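Hydrogenase maturation factor (PDB 3VTH) probably uses ATP and carbamoyl phosphate to carbamoylate the C-terminal cysteine of HypE during the maturation of [NiFe]-hydrogenases. Local coordinates at residues V370-F373 / E378-I381; P270-L275 / V284-K289; Y538-G543 / F558-I563. One frame throughout, in Å; residues are numbered along the deposited sequence.

Interaction 1 (V370-F373 / E378-I381); sequences VTSF and ERII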
ATOM      1  N   VAL A 370       0.866   0.701   4.982  1.00 21.03           N
ATOM      2  CA  VAL A 370       1.606  -0.216   5.837  1.00 21.07           C
ATOM      3  C   VAL A 370       2.815  -0.679   5.041  1.00 21.22           C
ATOM      4  O   VAL A 370       2.680  -1.185   3.934  1.00 21.48           O
ATOM      5  CB  VAL A 370       0.752  -1.444   6.271  1.00 21.89           C
ATOM      6  CG1 VAL A 370       1.562  -2.376   7.185  1.00 20.94           C
ATOM      7  CG2 VAL A 370      -0.545  -0.974   6.980  1.00 21.12           C
ATOM      8  N   THR A 371       4.002  -0.494   5.607  1.00 21.63           N
ATOM      9  CA  THR A 371       5.225  -0.805   4.875  1.00 21.61           C
ATOM     10  C   THR A 371       6.280  -1.443   5.779  1.00 22.52           C
ATOM     11  O   THR A 371       6.030  -1.675   6.960  1.00 22.73           O
ATOM     12  CB  THR A 371       5.770   0.425   4.135  1.00 21.65           C
ATOM     13  OG1 THR A 371       6.674  -0.014   3.107  1.00 22.52           O
ATOM     14  CG2 THR A 371       6.490   1.369   5.118  1.00 21.66           C
ATOM     15  N   SER A 372       7.435  -1.758   5.208  1.00 22.74           N
ATOM     16  CA  SER A 372       8.486  -2.450   5.942  1.00 23.99           C
ATOM     17  C   SER A 372       9.767  -2.330   5.139  1.00 24.49           C
ATOM     18  O   SER A 372       9.736  -1.903   3.981  1.00 24.59           O
ATOM     19  CB  SER A 372       8.137  -3.945   6.078  1.00 24.32           C
ATOM     20  OG  SER A 372       8.163  -4.601   4.798  1.00 24.74           O
ATOM     21  N   PHE A 373      10.882  -2.738   5.732  1.00 24.63           N
ATOM     22  CA  PHE A 373      12.133  -2.796   5.000  1.00 25.10           C
ATOM     23  C   PHE A 373      12.701  -4.176   5.197  1.00 25.67           C
ATOM     24  O   PHE A 373      12.862  -4.627   6.334  1.00 26.39           O
ATOM     25  CB  PHE A 373      13.128  -1.725   5.483  1.00 26.30           C
ATOM     26  CG  PHE A 373      14.281  -1.508   4.531  1.00 26.61           C
ATOM     27  CD1 PHE A 373      14.187  -0.550   3.518  1.00 28.83           C
ATOM     28  CD2 PHE A 373      15.437  -2.276   4.627  1.00 29.15           C
ATOM     29  CE1 PHE A 373      15.256  -0.341   2.619  1.00 30.19           C
ATOM     30  CE2 PHE A 373      16.513  -2.086   3.732  1.00 29.72           C
ATOM     31  CZ  PHE A 373      16.409  -1.114   2.723  1.00 29.46           C
ATOM     32  N   GLU A 378      12.561  -1.416   0.562  1.00 25.47           N
ATOM     33  CA  GLU A 378      11.222  -1.259   1.121  1.00 24.83           C
ATOM     34  C   GLU A 378      10.311  -2.345   0.527  1.00 24.36           C
ATOM     35  O   GLU A 378      10.392  -2.657  -0.675  1.00 23.86           O
ATOM     36  CB  GLU A 378      10.661   0.131   0.805  1.00 24.95           C
ATOM     37  CG  GLU A 378       9.184   0.270   1.172  1.00 25.83           C
ATOM     38  CD  GLU A 378       8.671   1.707   1.140  1.00 26.81           C
ATOM     39  OE1 GLU A 378       9.209   2.542   0.376  1.00 26.65           O
ATOM     40  OE2 GLU A 378       7.698   1.986   1.862  1.00 25.08           O
ATOM     41  N   ARG A 379       9.492  -2.954   1.383  1.00 23.71           N
ATOM     42  CA  ARG A 379       8.520  -3.953   0.946  1.00 23.59           C
ATOM     43  C   ARG A 379       7.177  -3.472   1.448  1.00 23.34           C
ATOM     44  O   ARG A 379       6.824  -3.651   2.622  1.00 23.28           O
ATOM     45  CB  ARG A 379       8.850  -5.346   1.496  1.00 24.26           C
ATOM     46  CG  ARG A 379      10.300  -5.764   1.315  1.00 24.56           C
ATOM     47  CD  ARG A 379      10.653  -5.973  -0.137  1.00 23.55           C
ATOM     48  NE  ARG A 379      12.079  -6.214  -0.348  1.00 26.81           N
ATOM     49  CZ  ARG A 379      12.644  -6.402  -1.549  1.00 28.17           C
ATOM     50  NH1 ARG A 379      11.918  -6.350  -2.659  1.00 27.18           N
ATOM     51  NH2 ARG A 379      13.945  -6.630  -1.641  1.00 28.21           N
ATOM     52  N   ILE A 380       6.428  -2.824   0.568  1.00 22.62           N
ATOM     53  CA  ILE A 380       5.151  -2.273   1.002  1.00 22.40           C
ATOM     54  C   ILE A 380       4.081  -3.382   1.101  1.00 22.15           C
ATOM     55  O   ILE A 380       4.094  -4.345   0.326  1.00 22.81           O
ATOM     56  CB  ILE A 380       4.715  -1.123   0.076  1.00 22.64           C
ATOM     57  CG1 ILE A 380       3.622  -0.270   0.746  1.00 22.05           C
ATOM     58  CG2 ILE A 380       4.248  -1.699  -1.275  1.00 22.51           C
ATOM     59  CD1 ILE A 380       3.549   1.184   0.180  1.00 23.77           C
ATOM     60  N   ILE A 381       3.185  -3.254   2.077  1.00 21.76           N
ATOM     61  CA  ILE A 381       2.137  -4.250   2.333  1.00 22.02           C
ATOM     62  C   ILE A 381       0.789  -3.676   1.907  1.00 21.11           C
ATOM     63  O   ILE A 381      -0.022  -4.371   1.302  1.00 21.58           O
ATOM     64  CB  ILE A 381       2.091  -4.669   3.852  1.00 22.53           C
ATOM     65  CG1 ILE A 381       3.331  -5.483   4.236  1.00 24.56           C
ATOM     66  CG2 ILE A 381       0.823  -5.485   4.183  1.00 23.55           C
ATOM     67  CD1 ILE A 381       4.440  -4.686   4.902  1.00 27.30           C
TER
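T371 turns its OG1 anti to the backbone N (chi1 -161°), and E378 runs out extended from a CG likewise anti to N, which brings hydroxyl and carboxylate together across an irregular antiparallel hairpin at the edge of the YrdC-like sheet, whose outermost strand on this side is 377-378. The T371 OG1 to E378 OE2 hydrogen bond is 2.6 Å long; the hydroxyl donates to the anti lone pair of OE2, and the two side chains meet at about a right angle. F373 and E378 form an antiparallel non-hydrogen-bonded pair, with CA atoms 4.3 Å apart. Beyond it, R379 N donates to S372 O over 2.8 Å, arriving above the carbonyl plane, 42° out of it. I381 N reaches V370 O over 2.8 Å with an N-H...O angle of 158°. The S372 side chain adds a bond of its own: OG donates to R379 O. The R379 guanidinium leads away to the carbonyls of N374 and A375 in the turn and of N727, so this arm is tied to the turn and to a remote part of the chain. V370 also touches the bound nucleotide analogue and packs against I381, its CG1 4.1 Å from I381 CB. The S372 OG to R379 O bond, 2.7 Å long, lies in the carbonyl plane, on a lone pair of R379 O.

Interaction 2 (P270-L275 / V284-K289); sequences PEEERL and VLLKKK. With APC (diphosphomethylphosphonic acid adenosyl ester), chain F.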
ATOM      1  N   PRO A 270      18.557   1.870  10.442  1.00 34.36           N
ATOM      2  CA  PRO A 270      18.530   3.182   9.788  1.00 34.60           C
ATOM      3  C   PRO A 270      17.541   3.275   8.612  1.00 33.09           C
ATOM      4  O   PRO A 270      16.943   4.327   8.412  1.00 31.71           O
ATOM      5  CB  PRO A 270      19.981   3.378   9.320  1.00 35.91           C
ATOM      6  CG  PRO A 270      20.791   2.573  10.319  1.00 37.91           C
ATOM      7  CD  PRO A 270      19.935   1.352  10.592  1.00 35.84           C
ATOM      8  N   GLU A 271      17.375   2.184   7.856  1.00 32.85           N
ATOM      9  CA  GLU A 271      16.443   2.159   6.721  1.00 32.12           C
ATOM     10  C   GLU A 271      14.988   2.198   7.215  1.00 30.43           C
ATOM     11  O   GLU A 271      14.147   2.856   6.621  1.00 29.37           O
ATOM     12  CB  GLU A 271      16.693   0.927   5.841  1.00 32.83           C
ATOM     13  CG  GLU A 271      18.139   0.797   5.271  1.00 37.29           C
ATOM     14  CD  GLU A 271      19.132   0.088   6.217  1.00 44.22           C
ATOM     15  OE1 GLU A 271      18.979   0.135   7.460  1.00 44.90           O
ATOM     16  OE2 GLU A 271      20.097  -0.524   5.707  1.00 49.31           O
ATOM     17  N   GLU A 272      14.698   1.518   8.323  1.00 30.09           N
ATOM     18  CA  GLU A 272      13.368   1.605   8.945  1.00 29.33           C
ATOM     19  C   GLU A 272      13.088   2.989   9.520  1.00 29.32           C
ATOM     20  O   GLU A 272      11.969   3.508   9.422  1.00 28.72           O
ATOM     21  CB  GLU A 272      13.202   0.526  10.017  1.00 29.66           C
ATOM     22  CG  GLU A 272      12.964  -0.876   9.443  1.00 29.71           C
ATOM     23  CD  GLU A 272      13.235  -1.994  10.466  1.00 31.24           C
ATOM     24  OE1 GLU A 272      14.020  -1.769  11.406  1.00 32.67           O
ATOM     25  OE2 GLU A 272      12.669  -3.104  10.331  1.00 30.24           O
ATOM     26  N   GLU A 273      14.105   3.596  10.128  1.00 30.15           N
ATOM     27  CA  GLU A 273      13.969   4.958  10.624  1.00 30.70           C
ATOM     28  C   GLU A 273      13.632   5.929   9.491  1.00 29.66           C
ATOM     29  O   GLU A 273      12.813   6.825   9.665  1.00 29.02           O
ATOM     30  CB  GLU A 273      15.247   5.389  11.344  1.00 32.09           C
ATOM     31  CG  GLU A 273      15.196   6.785  11.888  1.00 34.92           C
ATOM     32  CD  GLU A 273      16.284   7.061  12.936  1.00 37.22           C
ATOM     33  OE1 GLU A 273      16.982   6.125  13.365  1.00 39.06           O
ATOM     34  OE2 GLU A 273      16.424   8.225  13.330  1.00 39.03           O
ATOM     35  N   ARG A 274      14.267   5.745   8.336  1.00 29.96           N
ATOM     36  CA  ARG A 274      13.983   6.566   7.160  1.00 30.73           C
ATOM     37  C   ARG A 274      12.518   6.442   6.715  1.00 29.00           C
ATOM     38  O   ARG A 274      11.887   7.444   6.363  1.00 28.63           O
ATOM     39  CB  ARG A 274      14.934   6.181   6.023  1.00 32.53           C
ATOM     40  CG  ARG A 274      14.847   7.041   4.773  1.00 36.64           C
ATOM     41  CD  ARG A 274      15.678   6.390   3.646  1.00 45.39           C
ATOM     42  NE  ARG A 274      14.850   5.733   2.622  1.00 48.78           N
ATOM     43  CZ  ARG A 274      14.407   4.467   2.650  1.00 50.72           C
ATOM     44  NH1 ARG A 274      14.680   3.631   3.663  1.00 47.53           N
ATOM     45  NH2 ARG A 274      13.673   4.027   1.632  1.00 52.10           N
ATOM     46  N   LEU A 275      11.982   5.215   6.731  1.00 27.20           N
ATOM     47  CA  LEU A 275      10.580   4.989   6.349  1.00 26.20           C
ATOM     48  C   LEU A 275       9.603   5.649   7.331  1.00 25.65           C
ATOM     49  O   LEU A 275       8.606   6.252   6.915  1.00 24.16           O
ATOM     50  CB  LEU A 275      10.272   3.490   6.213  1.00 25.53           C
ATOM     51  CG  LEU A 275      11.005   2.728   5.095  1.00 27.43           C
ATOM     52  CD1 LEU A 275      10.587   1.251   5.106  1.00 27.23           C
ATOM     53  CD2 LEU A 275      10.718   3.346   3.718  1.00 28.36           C
ATOM     54  N   VAL A 284       4.935   1.363   9.877  1.00 22.81           N
ATOM     55  CA  VAL A 284       6.068   0.529   9.497  1.00 23.33           C
ATOM     56  C   VAL A 284       6.068  -0.687  10.417  1.00 23.58           C
ATOM     57  O   VAL A 284       5.966  -0.539  11.631  1.00 23.36           O
ATOM     58  CB  VAL A 284       7.422   1.287   9.639  1.00 23.92           C
ATOM     59  CG1 VAL A 284       8.619   0.397   9.238  1.00 24.30           C
ATOM     60  CG2 VAL A 284       7.419   2.598   8.830  1.00 24.22           C
ATOM     61  N   LEU A 285       6.208  -1.876   9.832  1.00 23.87           N
ATOM     62  CA  LEU A 285       6.268  -3.105  10.618  1.00 25.10           C
ATOM     63  C   LEU A 285       7.676  -3.303  11.150  1.00 25.94           C
ATOM     64  O   LEU A 285       8.641  -3.383  10.383  1.00 26.35           O
ATOM     65  CB  LEU A 285       5.819  -4.328   9.800  1.00 24.46           C
ATOM     66  CG  LEU A 285       4.426  -4.200   9.163  1.00 24.65           C
ATOM     67  CD1 LEU A 285       4.084  -5.476   8.444  1.00 25.72           C
ATOM     68  CD2 LEU A 285       3.332  -3.842  10.201  1.00 24.75           C
ATOM     69  N   LEU A 286       7.771  -3.416  12.471  1.00 26.90           N
ATOM     70  CA  LEU A 286       9.052  -3.439  13.176  1.00 27.82           C
ATOM     71  C   LEU A 286       9.104  -4.612  14.134  1.00 29.09           C
ATOM     72  O   LEU A 286       8.095  -4.927  14.755  1.00 29.07           O
ATOM     73  CB  LEU A 286       9.221  -2.135  13.980  1.00 27.50           C
ATOM     74  CG  LEU A 286       9.244  -0.818  13.196  1.00 27.94           C
ATOM     75  CD1 LEU A 286       9.194   0.343  14.175  1.00 28.22           C
ATOM     76  CD2 LEU A 286      10.482  -0.705  12.292  1.00 26.78           C
ATOM     77  N   LYS A 287      10.273  -5.247  14.265  1.00 29.89           N
ATOM     78  CA  LYS A 287      10.449  -6.334  15.230  1.00 31.86           C
ATOM     79  C   LYS A 287      10.398  -5.801  16.653  1.00 32.09           C
ATOM     80  O   LYS A 287      11.046  -4.789  16.971  1.00 32.23           O
ATOM     81  CB  LYS A 287      11.771  -7.079  14.992  1.00 33.29           C
ATOM     82  CG  LYS A 287      11.818  -7.880  13.673  1.00 36.56           C
ATOM     83  CD  LYS A 287      11.042  -9.220  13.755  1.00 40.18           C
ATOM     84  CE  LYS A 287      11.145  -9.999  12.435  1.00 43.07           C
ATOM     85  NZ  LYS A 287      10.472 -11.336  12.482  1.00 45.52           N
ATOM     86  N   LYS A 288       9.640  -6.491  17.506  1.00 32.57           N
ATOM     87  CA  LYS A 288       9.471  -6.120  18.918  1.00 33.53           C
ATOM     88  C   LYS A 288      10.767  -6.346  19.690  1.00 34.93           C
ATOM     89  O   LYS A 288      11.425  -7.371  19.509  1.00 35.47           O
ATOM     90  CB  LYS A 288       8.381  -6.973  19.573  1.00 34.05           C
ATOM     91  CG  LYS A 288       6.948  -6.709  19.106  1.00 33.91           C
ATOM     92  CD  LYS A 288       6.042  -7.792  19.731  1.00 34.64           C
ATOM     93  CE  LYS A 288       4.570  -7.519  19.478  1.00 31.18           C
ATOM     94  NZ  LYS A 288       3.764  -8.629  20.009  1.00 32.91           N
ATOM     95  N   LYS A 289      11.126  -5.398  20.551  1.00 35.78           N
ATOM     96  CA  LYS A 289      12.232  -5.588  21.501  1.00 37.71           C
ATOM     97  C   LYS A 289      12.097  -4.632  22.668  1.00 38.87           C
ATOM     98  O   LYS A 289      11.832  -3.449  22.469  1.00 37.41           O
ATOM     99  CB  LYS A 289      13.599  -5.386  20.827  1.00 37.96           C
ATOM    100  CG  LYS A 289      14.810  -5.529  21.787  1.00 40.02           C
ATOM    101  CD  LYS A 289      16.168  -5.339  21.083  1.00 41.50           C
ATOM    102  CE  LYS A 289      16.413  -3.875  20.658  1.00 41.01           C
ATOM    103  NZ  LYS A 289      16.497  -2.955  21.819  1.00 41.50           N
TER
HETATM  104  PG  APC F 804     -11.086  -3.502   9.276  1.00 34.95           P
HETATM  105  O1G APC F 804     -10.904  -2.013   9.427  1.00 33.49           O
HETATM  106  O2G APC F 804     -11.106  -4.215  10.606  1.00 35.90           O
HETATM  107  O3G APC F 804     -12.222  -3.905   8.381  1.00 32.93           O
HETATM  108  PB  APC F 804      -8.319  -3.540   8.470  1.00 35.10           P
HETATM  109  O1B APC F 804      -8.373  -2.313   7.615  1.00 33.46           O
HETATM  110  O2B APC F 804      -7.446  -4.657   7.935  1.00 37.17           O
HETATM  111  O3B APC F 804      -9.811  -4.140   8.517  1.00 34.11           O
HETATM  112  PA  APC F 804      -6.961  -1.569  10.507  1.00 31.84           P
HETATM  113  O1A APC F 804      -6.582  -1.571  11.970  1.00 30.81           O
HETATM  114  O2A APC F 804      -7.703  -0.368  10.043  1.00 32.04           O
HETATM  115  C3A APC F 804      -7.870  -3.130  10.190  1.00 33.51           C
HETATM  116  O5' APC F 804      -5.647  -1.630   9.574  1.00 31.44           O
HETATM  117  C5' APC F 804      -4.327  -1.832  10.069  1.00 32.54           C
HETATM  118  C4' APC F 804      -3.616  -2.822   9.150  1.00 31.97           C
HETATM  119  O4' APC F 804      -2.259  -2.905   9.601  1.00 32.31           O
HETATM  120  C3' APC F 804      -4.232  -4.218   9.275  1.00 33.10           C
HETATM  121  O3' APC F 804      -4.336  -4.872   7.998  1.00 35.70           O
HETATM  122  C2' APC F 804      -3.226  -4.972  10.120  1.00 32.89           C
HETATM  123  O2' APC F 804      -3.291  -6.397   9.921  1.00 32.50           O
HETATM  124  C1' APC F 804      -1.914  -4.281   9.754  1.00 30.60           C
HETATM  125  N9  APC F 804      -1.010  -4.488  10.880  1.00 30.91           N
HETATM  126  C8  APC F 804      -1.030  -3.862  12.088  1.00 31.18           C
HETATM  127  N7  APC F 804      -0.058  -4.371  12.886  1.00 31.40           N
HETATM  128  C5  APC F 804       0.580  -5.331  12.182  1.00 30.05           C
HETATM  129  C6  APC F 804       1.695  -6.276  12.417  1.00 30.82           C
HETATM  130  N6  APC F 804       2.354  -6.291  13.594  1.00 32.22           N
HETATM  131  N1  APC F 804       2.036  -7.116  11.415  1.00 30.61           N
HETATM  132  C2  APC F 804       1.406  -7.110  10.222  1.00 31.61           C
HETATM  133  N3  APC F 804       0.381  -6.295   9.925  1.00 28.96           N
HETATM  134  C4  APC F 804      -0.055  -5.403  10.858  1.00 29.83           C
HETATM  135  O   HOH W   1      12.526  -3.868  13.012  1.00 17.60           O
HETATM  136  O   HOH W   2      10.647  -3.385   8.535  1.00 19.94           O
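V284, E272 and L286 carry this helix-on-sheet contact in the YrdC-like domain, where helix 270-275 packs on one face of the sheet, running roughly antiparallel to strand 284-287 (149° between their directions), with the axes 9.3 Å apart at closest approach. The apolar part is small. V284 points its CB toward the helix and sets CG2 against L275, 4.0 Å from L275 CB. L286 starts off at an angle to the helix, but its CD2 methyl comes back to E272 and lies 3.5 Å from E272 CD; the two side chains run alongside each other, pointing opposite ways, so the methyl also lies against E272 CB and CG.

The carboxylate of E272 is thus backed by a leucine methyl and is buried, and its polar partners are water and backbone. CG stands anti to the carbonyl carbon (chi1 -76°) with the chain extended beyond it, which carries OE2 to two waters. One donates to E272 OE2 over 2.8 Å and accepts from K287 N over 2.9 Å. The other lies 2.7 Å from E272 OE2 and 2.7 Å from L285 O. OE1 accepts a hydrogen bond from S269 N, just before the helix segment, which helps fix the rotation of the group.

L285 points away from the helix and rests its CD1 3.6 Å from C2 of the nucleotide's adenine. Strand 284-287 therefore separates helix from ligand, flanked in the sheet by strands 303-307 and 370-374, while helix 259-265 adds V262 beside L286.

Interaction 3 (Y538-G543 / F558-I563); sequences YKPLPG and FIFDNI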
ATOM      1  N   TYR A 538      -1.273 -31.780  -5.611  1.00 26.76           N
ATOM      2  CA  TYR A 538      -2.634 -31.364  -5.236  1.00 26.62           C
ATOM      3  C   TYR A 538      -3.183 -32.124  -4.026  1.00 26.95           C
ATOM      4  O   TYR A 538      -3.110 -33.347  -3.997  1.00 27.35           O
ATOM      5  CB  TYR A 538      -3.584 -31.578  -6.416  1.00 27.09           C
ATOM      6  CG  TYR A 538      -3.439 -30.536  -7.490  1.00 28.00           C
ATOM      7  CD1 TYR A 538      -3.582 -29.185  -7.186  1.00 29.00           C
ATOM      8  CD2 TYR A 538      -3.186 -30.898  -8.815  1.00 29.40           C
ATOM      9  CE1 TYR A 538      -3.457 -28.207  -8.169  1.00 28.61           C
ATOM     10  CE2 TYR A 538      -3.068 -29.930  -9.806  1.00 29.76           C
ATOM     11  CZ  TYR A 538      -3.203 -28.579  -9.457  1.00 29.79           C
ATOM     12  OH  TYR A 538      -3.103 -27.589 -10.397  1.00 32.28           O
ATOM     13  N   LYS A 539      -3.725 -31.392  -3.048  1.00 26.19           N
ATOM     14  CA  LYS A 539      -4.384 -31.988  -1.890  1.00 26.89           C
ATOM     15  C   LYS A 539      -5.828 -31.530  -1.855  1.00 28.03           C
ATOM     16  O   LYS A 539      -6.123 -30.371  -2.211  1.00 26.74           O
ATOM     17  CB  LYS A 539      -3.691 -31.568  -0.577  1.00 26.49           C
ATOM     18  CG  LYS A 539      -2.211 -31.944  -0.491  1.00 25.05           C
ATOM     19  CD  LYS A 539      -2.058 -33.481  -0.433  1.00 28.08           C
ATOM     20  CE  LYS A 539      -0.595 -33.893  -0.523  1.00 26.31           C
ATOM     21  NZ  LYS A 539      -0.438 -35.373  -0.718  1.00 26.24           N
ATOM     22  N   PRO A 540      -6.734 -32.417  -1.406  1.00 29.41           N
ATOM     23  CA  PRO A 540      -8.148 -32.055  -1.325  1.00 31.31           C
ATOM     24  C   PRO A 540      -8.380 -31.073  -0.173  1.00 33.08           C
ATOM     25  O   PRO A 540      -7.746 -31.186   0.884  1.00 33.85           O
ATOM     26  CB  PRO A 540      -8.844 -33.399  -1.055  1.00 32.13           C
ATOM     27  CG  PRO A 540      -7.811 -34.214  -0.293  1.00 31.97           C
ATOM     28  CD  PRO A 540      -6.472 -33.787  -0.910  1.00 30.56           C
ATOM     29  N   LEU A 541      -9.260 -30.111  -0.381  1.00 33.91           N
ATOM     30  CA  LEU A 541      -9.591 -29.157   0.655  1.00 36.14           C
ATOM     31  C   LEU A 541     -11.101 -29.224   0.840  1.00 38.49           C
ATOM     32  O   LEU A 541     -11.841 -28.710   0.012  1.00 37.47           O
ATOM     33  CB  LEU A 541      -9.162 -27.750   0.214  1.00 35.56           C
ATOM     34  CG  LEU A 541      -8.979 -26.699   1.295  1.00 37.54           C
ATOM     35  CD1 LEU A 541      -7.599 -26.875   1.901  1.00 39.88           C
ATOM     36  CD2 LEU A 541      -9.113 -25.291   0.708  1.00 39.35           C
ATOM     37  N   PRO A 542     -11.560 -29.908   1.899  1.00 42.15           N
ATOM     38  CA  PRO A 542     -12.994 -30.123   2.123  1.00 45.60           C
ATOM     39  C   PRO A 542     -13.657 -28.896   2.738  1.00 48.11           C
ATOM     40  O   PRO A 542     -13.168 -28.351   3.736  1.00 47.78           O
ATOM     41  CB  PRO A 542     -13.015 -31.296   3.110  1.00 46.94           C
ATOM     42  CG  PRO A 542     -11.743 -31.125   3.890  1.00 45.01           C
ATOM     43  CD  PRO A 542     -10.734 -30.603   2.906  1.00 42.47           C
ATOM     44  N   GLY A 543     -14.751 -28.454   2.126  1.00 51.13           N
ATOM     45  CA  GLY A 543     -15.517 -27.324   2.637  1.00 54.30           C
ATOM     46  C   GLY A 543     -15.210 -26.017   1.935  1.00 55.26           C
ATOM     47  O   GLY A 543     -16.049 -25.116   1.927  1.00 56.18           O
ATOM     48  N   PHE A 558      -4.521 -32.275   3.776  1.00 26.79           N
ATOM     49  CA  PHE A 558      -3.115 -32.533   3.410  1.00 27.25           C
ATOM     50  C   PHE A 558      -2.668 -33.954   3.773  1.00 28.65           C
ATOM     51  O   PHE A 558      -1.767 -34.510   3.119  1.00 28.53           O
ATOM     52  CB  PHE A 558      -2.173 -31.490   4.040  1.00 26.86           C
ATOM     53  CG  PHE A 558      -1.979 -30.249   3.196  1.00 27.10           C
ATOM     54  CD1 PHE A 558      -0.718 -29.906   2.716  1.00 27.96           C
ATOM     55  CD2 PHE A 558      -3.067 -29.456   2.835  1.00 28.19           C
ATOM     56  CE1 PHE A 558      -0.529 -28.754   1.914  1.00 26.88           C
ATOM     57  CE2 PHE A 558      -2.892 -28.313   2.044  1.00 26.93           C
ATOM     58  CZ  PHE A 558      -1.611 -27.971   1.575  1.00 27.17           C
ATOM     59  N   ILE A 559      -3.302 -34.534   4.798  1.00 29.26           N
ATOM     60  CA  ILE A 559      -2.917 -35.869   5.282  1.00 31.02           C
ATOM     61  C   ILE A 559      -3.937 -36.964   4.964  1.00 33.00           C
ATOM     62  O   ILE A 559      -3.809 -38.080   5.470  1.00 33.98           O
ATOM     63  CB  ILE A 559      -2.624 -35.869   6.813  1.00 31.09           C
ATOM     64  CG1 ILE A 559      -3.898 -35.590   7.636  1.00 29.88           C
ATOM     65  CG2 ILE A 559      -1.489 -34.895   7.118  1.00 30.83           C
ATOM     66  CD1 ILE A 559      -3.765 -35.865   9.163  1.00 31.35           C
ATOM     67  N   PHE A 560      -4.928 -36.655   4.116  1.00 34.24           N
ATOM     68  CA  PHE A 560      -6.102 -37.530   3.907  1.00 36.71           C
ATOM     69  C   PHE A 560      -5.781 -38.998   3.605  1.00 38.36           C
ATOM     70  O   PHE A 560      -6.488 -39.907   4.062  1.00 39.49           O
ATOM     71  CB  PHE A 560      -7.034 -36.955   2.827  1.00 36.73           C
ATOM     72  CG  PHE A 560      -6.619 -37.285   1.409  1.00 37.80           C
ATOM     73  CD1 PHE A 560      -7.329 -38.234   0.668  1.00 40.21           C
ATOM     74  CD2 PHE A 560      -5.513 -36.663   0.821  1.00 37.49           C
ATOM     75  CE1 PHE A 560      -6.950 -38.548  -0.648  1.00 41.36           C
ATOM     76  CE2 PHE A 560      -5.127 -36.971  -0.503  1.00 39.09           C
ATOM     77  CZ  PHE A 560      -5.845 -37.905  -1.232  1.00 38.67           C
ATOM     78  N   ASP A 561      -4.724 -39.237   2.837  1.00 38.75           N
ATOM     79  CA  ASP A 561      -4.414 -40.610   2.406  1.00 40.77           C
ATOM     80  C   ASP A 561      -3.362 -41.289   3.281  1.00 41.41           C
ATOM     81  O   ASP A 561      -2.816 -42.321   2.905  1.00 41.29           O
ATOM     82  CB  ASP A 561      -3.961 -40.621   0.939  1.00 41.01           C
ATOM     83  CG  ASP A 561      -2.786 -39.694   0.685  1.00 41.65           C
ATOM     84  OD1 ASP A 561      -2.288 -39.071   1.647  1.00 43.67           O
ATOM     85  OD2 ASP A 561      -2.363 -39.576  -0.479  1.00 43.76           O
ATOM     86  N   ASN A 562      -3.066 -40.693   4.435  1.00 41.43           N
ATOM     87  CA  ASN A 562      -2.091 -41.271   5.365  1.00 42.53           C
ATOM     88  C   ASN A 562      -2.486 -40.948   6.808  1.00 42.60           C
ATOM     89  O   ASN A 562      -1.643 -40.684   7.662  1.00 42.82           O
ATOM     90  CB  ASN A 562      -0.676 -40.774   5.014  1.00 41.70           C
ATOM     91  CG  ASN A 562       0.423 -41.490   5.799  1.00 43.82           C
ATOM     92  OD1 ASN A 562       1.464 -40.901   6.106  1.00 44.45           O
ATOM     93  ND2 ASN A 562       0.192 -42.754   6.130  1.00 45.07           N
ATOM     94  N   ILE A 563      -3.792 -40.996   7.054  1.00 42.92           N
ATOM     95  CA  ILE A 563      -4.417 -40.638   8.333  1.00 43.46           C
ATOM     96  C   ILE A 563      -3.831 -41.326   9.583  1.00 44.15           C
ATOM     97  O   ILE A 563      -3.548 -40.659  10.588  1.00 43.78           O
ATOM     98  CB  ILE A 563      -5.969 -40.875   8.250  1.00 44.27           C
ATOM     99  CG1 ILE A 563      -6.647 -39.748   7.451  1.00 43.70           C
ATOM    100  CG2 ILE A 563      -6.611 -41.109   9.643  1.00 45.88           C
ATOM    101  CD1 ILE A 563      -6.655 -38.364   8.110  1.00 43.69           C
TER
HETATM  102  O   HOH W   3      -1.477 -36.421   1.259  1.00 24.69           O
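Two CH-pi contacts and one bridging water join the end of strand 530-542 to the last part of helix 551-559 and the residues that follow, in the second subdomain of the Kae1-like carbamoyltransferase module. K539 lays its aliphatic chain over one face of F558: CG is 4.1 Å from the ring centroid and 11° off the ring normal, almost directly above the centre. A bend at chi2 (-67°) then takes the chain off the ring toward F558 O. The next residue repeats the theme, with P540 CG 3.8 Å from the F560 centroid, 20° off the normal and offset toward the rim. The opposite face of F560 lies against CB of D561, so the ring is sandwiched.

Water binds the polar ends together. It donates to F558 O at 2.7 Å and to D561 OD1 at 2.8 Å; it also accepts from K539 NZ, though the modelled 2.5 Å is unusually short and its exact length doubtful. K539 NZ also forms a salt bridge with D648.

Around this junction, strand 591-594 pairs with the 539-541 backbone, I585 of helix 575-587 touches both P540 and F560, and helices 597-607 and 649-662 also contribute side chains that touch F558.

Interactions 1 and 2 are continuous: their centres are 10 Å apart, strands 370-374 and 283-287 are sheet neighbours, and T371 O and L285 N, 2.9 Å apart, probably hydrogen-bond. S372 O meets L275 CD1 at 3.5 Å, and I381 CD1 meets L285 CD1 at 3.6 Å. Both supply a residue to the APC pocket, V370 and L285 respectively. Interaction 3 lies in the Kae1-like module, not in the YrdC-like domain, its nearest atoms about 22 and 23 Å from interactions 1 and 2. The F558 side chain is about 10 Å from the second nucleotide analogue, AP2 (phosphomethylphosphonic acid adenosyl ester), and about 12 Å from that of the iron ligand D507.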